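Local coordinates for alcohol dehydrogenase superfamily protein (Novosphingobium aromaticivorans, PDB 3GAZ) that probably acts as an NADP-dependent oxidoreductase of the medium-chain alcohol dehydrogenase superfamily, although its substrate is not known, at residues 121-124 with 125-129; 313-316 with 317-320; 325-328 with 329-333. All coordinates share one frame; numbering follows the deposited sequence.

All three contacts are local, each between adjoining pieces of chain, and they follow one another in series without nesting or crossing. Interaction 1 comes first, where the loop after strand 116-118 turns into helix 125-129 and the helix is capped. Much later, interaction 2 covers the last turns of helix 311-319 and its C-terminal end. Interaction 3 then closes the bend that leads the chain into strand 332-334. Interactions 2 and 3 pack together, their centres about 7 Å apart, through V318 against Q327 and I331. Interactions 1 and 3 meet where R126 and S129 touch A332, so the chain of interaction 3 touches both helix 311-319 and helix 125-129; interactions 1 and 2 do not touch.

Interaction 1. Residues 121-124 with 125-129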
ATOM      1  N   ALA A 121      -3.552 -31.164   2.856  1.00 19.57           N
ATOM      2  CA  ALA A 121      -2.685 -32.225   3.358  1.00 19.33           C
ATOM      3  C   ALA A 121      -1.870 -32.958   2.298  1.00 18.89           C
ATOM      4  O   ALA A 121      -0.719 -33.328   2.539  1.00 19.70           O
ATOM      5  CB  ALA A 121      -3.518 -33.238   4.157  1.00 19.88           C
ATOM      6  N   ALA A 122      -2.459 -33.160   1.125  1.00 18.30           N
ATOM      7  CA  ALA A 122      -1.796 -33.894   0.049  1.00 18.64           C
ATOM      8  C   ALA A 122      -0.707 -33.147  -0.721  1.00 19.09           C
ATOM      9  O   ALA A 122       0.015 -33.754  -1.510  1.00 18.76           O
ATOM     10  CB  ALA A 122      -2.854 -34.418  -0.934  1.00 19.75           C
ATOM     11  N   LEU A 123      -0.580 -31.843  -0.502  1.00 18.22           N
ATOM     12  CA  LEU A 123       0.423 -31.062  -1.222  1.00 18.59           C
ATOM     13  C   LEU A 123       1.669 -30.741  -0.405  1.00 19.07           C
ATOM     14  O   LEU A 123       1.605 -30.592   0.816  1.00 20.94           O
ATOM     15  CB  LEU A 123      -0.177 -29.735  -1.701  1.00 16.40           C
ATOM     16  CG  LEU A 123      -1.441 -29.736  -2.566  1.00 16.32           C
ATOM     17  CD1 LEU A 123      -1.779 -28.296  -2.937  1.00 13.00           C
ATOM     18  CD2 LEU A 123      -1.226 -30.571  -3.821  1.00 16.12           C
ATOM     19  N   THR A 124       2.803 -30.632  -1.092  1.00 17.93           N
ATOM     20  CA  THR A 124       4.053 -30.265  -0.443  1.00 18.09           C
ATOM     21  C   THR A 124       3.964 -28.744  -0.303  1.00 17.85           C
ATOM     22  O   THR A 124       3.074 -28.122  -0.882  1.00 15.79           O
ATOM     23  CB  THR A 124       5.274 -30.601  -1.320  1.00 19.46           C
ATOM     24  OG1 THR A 124       5.237 -29.799  -2.509  1.00 17.85           O
ATOM     25  CG2 THR A 124       5.277 -32.085  -1.692  1.00 18.82           C
HETATM   26  N   MSE A 125       4.870 -28.140   0.456  1.00 15.96           N
HETATM   27  CA  MSE A 125       4.836 -26.691   0.622  1.00 15.77           C
HETATM   28  C   MSE A 125       5.004 -25.972  -0.722  1.00 15.67           C
HETATM   29  O   MSE A 125       4.369 -24.943  -0.970  1.00 14.95           O
HETATM   30  CB  MSE A 125       5.919 -26.248   1.610  1.00 13.93           C
HETATM   31  CG  MSE A 125       5.601 -26.576   3.079  1.00 12.49           C
HETATM   32 SE   MSE A 125       4.289 -25.524   3.794  1.00  6.32          SE
HETATM   33  CE  MSE A 125       4.032 -26.333   5.399  1.00 14.21           C
ATOM     34  N   ARG A 126       5.855 -26.515  -1.588  1.00 14.57           N
ATOM     35  CA  ARG A 126       6.078 -25.919  -2.905  1.00 15.39           C
ATOM     36  C   ARG A 126       4.784 -25.932  -3.716  1.00 16.15           C
ATOM     37  O   ARG A 126       4.387 -24.913  -4.279  1.00 14.74           O
ATOM     38  CB  ARG A 126       7.174 -26.683  -3.659  1.00 16.78           C
ATOM     39  CG  ARG A 126       8.598 -26.177  -3.394  1.00 16.54           C
ATOM     40  CD  ARG A 126       9.653 -27.199  -3.829  1.00 15.79           C
ATOM     41  NE  ARG A 126       9.414 -27.723  -5.173  1.00 13.97           N
ATOM     42  CZ  ARG A 126       9.574 -27.031  -6.300  1.00 17.89           C
ATOM     43  NH1 ARG A 126       9.984 -25.770  -6.261  1.00 15.72           N
ATOM     44  NH2 ARG A 126       9.315 -27.603  -7.469  1.00 18.21           N
ATOM     45  N   GLN A 127       4.123 -27.088  -3.764  1.00 15.60           N
ATOM     46  CA  GLN A 127       2.875 -27.231  -4.510  1.00 15.04           C
ATOM     47  C   GLN A 127       1.786 -26.267  -4.046  1.00 15.13           C
ATOM     48  O   GLN A 127       1.095 -25.660  -4.862  1.00 15.05           O
ATOM     49  CB  GLN A 127       2.334 -28.657  -4.387  1.00 15.86           C
ATOM     50  CG  GLN A 127       3.061 -29.706  -5.196  1.00 14.49           C
ATOM     51  CD  GLN A 127       2.474 -31.088  -4.962  1.00 18.61           C
ATOM     52  OE1 GLN A 127       2.449 -31.576  -3.833  1.00 18.81           O
ATOM     53  NE2 GLN A 127       1.991 -31.721  -6.025  1.00 18.72           N
ATOM     54  N   ALA A 128       1.621 -26.148  -2.734  1.00 13.37           N
ATOM     55  CA  ALA A 128       0.602 -25.273  -2.174  1.00 12.32           C
ATOM     56  C   ALA A 128       0.914 -23.795  -2.394  1.00 13.75           C
ATOM     57  O   ALA A 128       0.006 -22.992  -2.597  1.00 12.19           O
ATOM     58  CB  ALA A 128       0.441 -25.555  -0.688  1.00 10.76           C
ATOM     59  N   SER A 129       2.198 -23.442  -2.365  1.00 12.30           N
ATOM     60  CA  SER A 129       2.610 -22.048  -2.535  1.00 13.84           C
ATOM     61  C   SER A 129       2.284 -21.413  -3.894  1.00 12.72           C
ATOM     62  O   SER A 129       2.152 -20.193  -3.986  1.00 14.14           O
ATOM     63  CB  SER A 129       4.110 -21.906  -2.265  1.00 12.69           C
ATOM     64  OG  SER A 129       4.879 -22.437  -3.333  1.00 13.78           O
TER
HETATM   65  O   HOH W   1       7.480 -30.447  -4.557  1.00  8.40           O
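A capping box formed by T124 and Q127 opens helix 125-129. T124 is the N-cap, and the two residues exchange bonds: Q127 N donates to T124 OG1 at 3.2 Å, nearly straight at 171°, while T124 N donates to Q127 OE1 at 2.9 Å. The amide oxygen receives this second bond in its carbonyl plane, on a lone pair. With chi1 at 65°, OG1 of T124 stands between its own backbone N and carbonyl carbon, facing the first turn. The Q127 chain runs extended beyond CG, carrying OE1 back to the N-cap amide. A128 N donates to T124 O at 3.1 Å, closing the first turn. L123 CD1 makes the apolar contact, 4.2 Å from A128 CB, while its CD2 lies beside the Q127 amide, 3.8 Å from OE1. A water lies 3.1 Å from T124 OG1 and accepts a weak bond from R126 NE, although the main partner of that guanidinium group is the carbonyl of D302. Two side-chain oxygens thus each take up a backbone N-H at the helix start, which fixes the rotation of both side chains and satisfies amides that the helix's own carbonyls cannot serve.

Interaction 2. Residues 313-316 with 317-320; sequences SAYD and AVLG
The backbone from S313 to L319 is helical and G320 leaves it with positive phi (65°): A317 N donates to S313 O at 3.2 Å, V318 N to A314 O at 3.0 Å and L319 N to Y315 O at 2.9 Å. A317 N also makes a weak second bond to A314 O. Across the turn the side chains of Y315 and V318 lie alongside each other and point the same way, with V318 CG2 4.0 Å from CD1 of the ring. At chi1 171° the valine sets CG1 anti to its backbone N and leaves CG2 beside that N, where it packs against the tyrosine and comes within 3.4 Å of A314 O. Carbons of L319 (CB and CG) and V318 (CB) lie against Y315 O, so this carbonyl is screened by aliphatic carbon as well as bonded by an amide. The far end of the tyrosine is held elsewhere: its OH is hydrogen-bonded to D48 and H105, which ties the helix to helix 46-52 and a neighbouring loop. A317 CB touches A314 O and, like A314, faces strand 306-307. The guanidinium group of R326 lies by the carbonyls of V318 and L319, where its charge would probably suit the negative end of the helix dipole. At the C-terminal end G320 N makes a weak bond to A317 O at 3.2 Å, and the amide of the next residue turns back to D316 O. The turn at G320 is a Schellman motif, with G320 as its C-prime residue, ending the helix of a beta-alpha-beta crossover between the parallel strands 306-307 and 332-334.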
ATOM      1  N   SER A 313      17.207 -16.048 -10.402  1.00 16.56           N
ATOM      2  CA  SER A 313      17.176 -17.169 -11.340  1.00 18.28           C
ATOM      3  C   SER A 313      15.762 -17.731 -11.438  1.00 17.11           C
ATOM      4  O   SER A 313      15.333 -18.174 -12.501  1.00 17.05           O
ATOM      5  CB  SER A 313      18.131 -18.280 -10.889  1.00 19.29           C
ATOM      6  OG  SER A 313      19.478 -17.840 -10.913  1.00 24.24           O
ATOM      7  N   ALA A 314      15.037 -17.715 -10.323  1.00 17.94           N
ATOM      8  CA  ALA A 314      13.670 -18.225 -10.321  1.00 16.09           C
ATOM      9  C   ALA A 314      12.807 -17.439 -11.306  1.00 17.72           C
ATOM     10  O   ALA A 314      12.042 -18.026 -12.076  1.00 17.82           O
ATOM     11  CB  ALA A 314      13.082 -18.144  -8.922  1.00 17.03           C
ATOM     12  N   TYR A 315      12.927 -16.112 -11.294  1.00 15.47           N
ATOM     13  CA  TYR A 315      12.133 -15.303 -12.210  1.00 15.60           C
ATOM     14  C   TYR A 315      12.613 -15.383 -13.654  1.00 17.12           C
ATOM     15  O   TYR A 315      11.827 -15.170 -14.574  1.00 16.70           O
ATOM     16  CB  TYR A 315      12.066 -13.851 -11.732  1.00 14.46           C
ATOM     17  CG  TYR A 315      11.087 -13.698 -10.586  1.00 14.32           C
ATOM     18  CD1 TYR A 315       9.710 -13.792 -10.802  1.00 14.09           C
ATOM     19  CD2 TYR A 315      11.538 -13.566  -9.277  1.00 13.73           C
ATOM     20  CE1 TYR A 315       8.808 -13.768  -9.735  1.00 14.01           C
ATOM     21  CE2 TYR A 315      10.648 -13.540  -8.204  1.00 14.29           C
ATOM     22  CZ  TYR A 315       9.289 -13.643  -8.437  1.00 13.63           C
ATOM     23  OH  TYR A 315       8.418 -13.642  -7.372  1.00 14.05           O
ATOM     24  N   ASP A 316      13.893 -15.682 -13.862  1.00 17.03           N
ATOM     25  CA  ASP A 316      14.382 -15.827 -15.230  1.00 19.12           C
ATOM     26  C   ASP A 316      13.610 -16.998 -15.815  1.00 18.48           C
ATOM     27  O   ASP A 316      13.315 -17.033 -17.010  1.00 18.38           O
ATOM     28  CB  ASP A 316      15.874 -16.165 -15.270  1.00 22.33           C
ATOM     29  CG  ASP A 316      16.753 -14.970 -14.986  1.00 25.27           C
ATOM     30  OD1 ASP A 316      16.382 -13.846 -15.387  1.00 26.63           O
ATOM     31  OD2 ASP A 316      17.824 -15.163 -14.375  1.00 28.59           O
ATOM     32  N   ALA A 317      13.290 -17.958 -14.954  1.00 17.30           N
ATOM     33  CA  ALA A 317      12.548 -19.143 -15.361  1.00 18.43           C
ATOM     34  C   ALA A 317      11.076 -18.796 -15.581  1.00 19.86           C
ATOM     35  O   ALA A 317      10.455 -19.246 -16.549  1.00 18.28           O
ATOM     36  CB  ALA A 317      12.688 -20.231 -14.294  1.00 20.38           C
ATOM     37  N   VAL A 318      10.514 -18.000 -14.677  1.00 19.70           N
ATOM     38  CA  VAL A 318       9.117 -17.591 -14.802  1.00 19.70           C
ATOM     39  C   VAL A 318       8.891 -16.887 -16.140  1.00 22.27           C
ATOM     40  O   VAL A 318       7.856 -17.069 -16.790  1.00 22.70           O
ATOM     41  CB  VAL A 318       8.715 -16.617 -13.673  1.00 18.02           C
ATOM     42  CG1 VAL A 318       7.337 -16.029 -13.959  1.00 20.10           C
ATOM     43  CG2 VAL A 318       8.706 -17.340 -12.343  1.00 13.77           C
ATOM     44  N   LEU A 319       9.870 -16.088 -16.550  1.00 22.83           N
ATOM     45  CA  LEU A 319       9.769 -15.335 -17.794  1.00 25.78           C
ATOM     46  C   LEU A 319      10.537 -15.967 -18.950  1.00 26.66           C
ATOM     47  O   LEU A 319      10.404 -15.537 -20.093  1.00 27.32           O
ATOM     48  CB  LEU A 319      10.278 -13.910 -17.572  1.00 25.37           C
ATOM     49  CG  LEU A 319       9.581 -13.103 -16.472  1.00 25.51           C
ATOM     50  CD1 LEU A 319      10.322 -11.791 -16.250  1.00 25.64           C
ATOM     51  CD2 LEU A 319       8.133 -12.847 -16.863  1.00 25.19           C
ATOM     52  N   GLY A 320      11.333 -16.987 -18.655  1.00 28.23           N
ATOM     53  CA  GLY A 320      12.116 -17.620 -19.700  1.00 29.85           C
ATOM     54  C   GLY A 320      13.129 -16.623 -20.234  1.00 31.99           C
ATOM     55  O   GLY A 320      13.274 -16.451 -21.445  1.00 31.65           O
TER

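Interaction 3. Residues 325-328 with 329-333; sequences PRQR and GKIAI
One face of the Q327 side-chain amide is covered by the carbonyl oxygen of G329, which stands almost directly over CD at 3.3 Å; V318 CG2 approaches OE1 from the opposite side of the amide plane. Beyond the oxygen end lies I331, with CG1 3.4 Å from OE1. Q327 has CG between its backbone N and carbonyl carbon (chi1 54°), which brings CG and CD against G329 O, CG at 3.4 Å. The bend of the backbone itself puts Q327 CB 3.2 Å from G329 O, and I331 CG1 also packs against this carbon. The polar end is joined to the second segment through solvent. A water donates to Q327 OE1 at 2.8 Å and accepts from K330 NZ at 2.9 Å and from I331 N at 3.2 Å, so one molecule links a side-chain oxygen, a lysine nitrogen and a backbone amide. K330 NZ has a further bond to T44 O. A second water accepts from G329 N at 3.1 Å and donates weakly to Q327 O. G329 takes a positive phi (104°), a conformation open to it because it has no side chain to collide with R328 O. The bend packs on helix 311-319 through I331 against A314 and V318, is bonded to T44 through I331 and K330, and leads into strand 332-334, whose A332 packs on helix 125-129.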
ATOM      1  N   PRO A 325      15.038 -22.040 -19.749  1.00 29.14           N
ATOM      2  CA  PRO A 325      13.741 -22.481 -20.275  1.00 28.61           C
ATOM      3  C   PRO A 325      12.577 -21.902 -19.479  1.00 27.26           C
ATOM      4  O   PRO A 325      12.649 -21.797 -18.257  1.00 27.00           O
ATOM      5  CB  PRO A 325      13.819 -24.000 -20.156  1.00 28.84           C
ATOM      6  CG  PRO A 325      15.285 -24.272 -20.311  1.00 30.77           C
ATOM      7  CD  PRO A 325      15.900 -23.196 -19.453  1.00 29.18           C
ATOM      8  N   ARG A 326      11.509 -21.530 -20.176  1.00 26.49           N
ATOM      9  CA  ARG A 326      10.335 -20.963 -19.527  1.00 26.43           C
ATOM     10  C   ARG A 326       9.697 -21.978 -18.580  1.00 24.55           C
ATOM     11  O   ARG A 326       9.775 -23.189 -18.800  1.00 23.70           O
ATOM     12  CB  ARG A 326       9.303 -20.529 -20.576  1.00 30.56           C
ATOM     13  CG  ARG A 326       8.053 -19.879 -19.986  1.00 34.96           C
ATOM     14  CD  ARG A 326       8.026 -18.379 -20.224  1.00 39.84           C
ATOM     15  NE  ARG A 326       7.030 -17.704 -19.394  1.00 43.88           N
ATOM     16  CZ  ARG A 326       6.733 -16.409 -19.479  1.00 46.75           C
ATOM     17  NH1 ARG A 326       7.351 -15.638 -20.366  1.00 46.57           N
ATOM     18  NH2 ARG A 326       5.831 -15.878 -18.662  1.00 47.96           N
ATOM     19  N   GLN A 327       9.056 -21.478 -17.529  1.00 20.57           N
ATOM     20  CA  GLN A 327       8.407 -22.352 -16.566  1.00 19.03           C
ATOM     21  C   GLN A 327       7.375 -23.251 -17.232  1.00 19.05           C
ATOM     22  O   GLN A 327       6.664 -22.833 -18.145  1.00 18.89           O
ATOM     23  CB  GLN A 327       7.718 -21.532 -15.463  1.00 16.60           C
ATOM     24  CG  GLN A 327       6.746 -20.462 -15.975  1.00 18.38           C
ATOM     25  CD  GLN A 327       5.945 -19.800 -14.855  1.00 19.40           C
ATOM     26  OE1 GLN A 327       6.410 -19.684 -13.719  1.00 19.53           O
ATOM     27  NE2 GLN A 327       4.742 -19.346 -15.180  1.00 20.92           N
ATOM     28  N   ARG A 328       7.318 -24.495 -16.776  1.00 19.62           N
ATOM     29  CA  ARG A 328       6.346 -25.463 -17.267  1.00 21.99           C
ATOM     30  C   ARG A 328       5.562 -25.723 -15.995  1.00 20.05           C
ATOM     31  O   ARG A 328       5.867 -26.624 -15.216  1.00 18.94           O
ATOM     32  CB  ARG A 328       7.049 -26.724 -17.773  1.00 24.68           C
ATOM     33  CG  ARG A 328       7.961 -26.453 -18.971  1.00 30.34           C
ATOM     34  CD  ARG A 328       8.585 -27.728 -19.542  1.00 36.54           C
ATOM     35  NE  ARG A 328       9.269 -28.509 -18.514  1.00 41.92           N
ATOM     36  CZ  ARG A 328       8.666 -29.373 -17.702  1.00 43.64           C
ATOM     37  NH1 ARG A 328       7.357 -29.584 -17.795  1.00 47.78           N
ATOM     38  NH2 ARG A 328       9.366 -30.014 -16.781  1.00 43.76           N
ATOM     39  N   GLY A 329       4.544 -24.897 -15.798  1.00 18.66           N
ATOM     40  CA  GLY A 329       3.769 -24.953 -14.581  1.00 16.07           C
ATOM     41  C   GLY A 329       4.315 -23.722 -13.874  1.00 15.78           C
ATOM     42  O   GLY A 329       4.939 -22.886 -14.524  1.00 17.32           O
ATOM     43  N   LYS A 330       4.120 -23.594 -12.569  1.00 13.58           N
ATOM     44  CA  LYS A 330       4.617 -22.412 -11.880  1.00 12.33           C
ATOM     45  C   LYS A 330       5.913 -22.660 -11.107  1.00 13.33           C
ATOM     46  O   LYS A 330       6.293 -23.803 -10.855  1.00 11.56           O
ATOM     47  CB  LYS A 330       3.514 -21.851 -10.968  1.00 11.78           C
ATOM     48  CG  LYS A 330       2.295 -21.342 -11.755  1.00 13.06           C
ATOM     49  CD  LYS A 330       1.173 -20.817 -10.856  1.00 15.19           C
ATOM     50  CE  LYS A 330       1.661 -19.703  -9.929  1.00 14.64           C
ATOM     51  NZ  LYS A 330       2.235 -18.553 -10.679  1.00 13.95           N
ATOM     52  N   ILE A 331       6.592 -21.572 -10.754  1.00 12.30           N
ATOM     53  CA  ILE A 331       7.855 -21.631 -10.031  1.00 13.42           C
ATOM     54  C   ILE A 331       7.666 -21.299  -8.557  1.00 15.48           C
ATOM     55  O   ILE A 331       7.036 -20.296  -8.213  1.00 15.71           O
ATOM     56  CB  ILE A 331       8.878 -20.618 -10.607  1.00 13.99           C
ATOM     57  CG1 ILE A 331       9.158 -20.927 -12.079  1.00 15.68           C
ATOM     58  CG2 ILE A 331      10.161 -20.648  -9.782  1.00 12.99           C
ATOM     59  CD1 ILE A 331       9.900 -22.233 -12.319  1.00 17.81           C
ATOM     60  N   ALA A 332       8.226 -22.142  -7.694  1.00 14.14           N
ATOM     61  CA  ALA A 332       8.141 -21.940  -6.257  1.00 14.21           C
ATOM     62  C   ALA A 332       9.545 -21.796  -5.678  1.00 15.07           C
ATOM     63  O   ALA A 332      10.482 -22.486  -6.089  1.00 13.98           O
ATOM     64  CB  ALA A 332       7.431 -23.111  -5.598  1.00 12.55           C
ATOM     65  N   ILE A 333       9.680 -20.879  -4.731  1.00 14.22           N
ATOM     66  CA  ILE A 333      10.951 -20.643  -4.071  1.00 14.90           C
ATOM     67  C   ILE A 333      10.890 -21.342  -2.726  1.00 14.91           C
ATOM     68  O   ILE A 333       9.924 -21.174  -1.989  1.00 12.44           O
ATOM     69  CB  ILE A 333      11.173 -19.139  -3.811  1.00 16.86           C
ATOM     70  CG1 ILE A 333      11.252 -18.384  -5.138  1.00 15.76           C
ATOM     71  CG2 ILE A 333      12.439 -18.935  -2.972  1.00 13.88           C
ATOM     72  CD1 ILE A 333      11.065 -16.888  -4.986  1.00 18.08           C
TER
HETATM   73  O   HOH W   2       5.048 -18.851 -11.477  1.00 13.72           O
HETATM   74  O   HOH W   3       3.359 -23.138 -18.008  1.00 24.96           O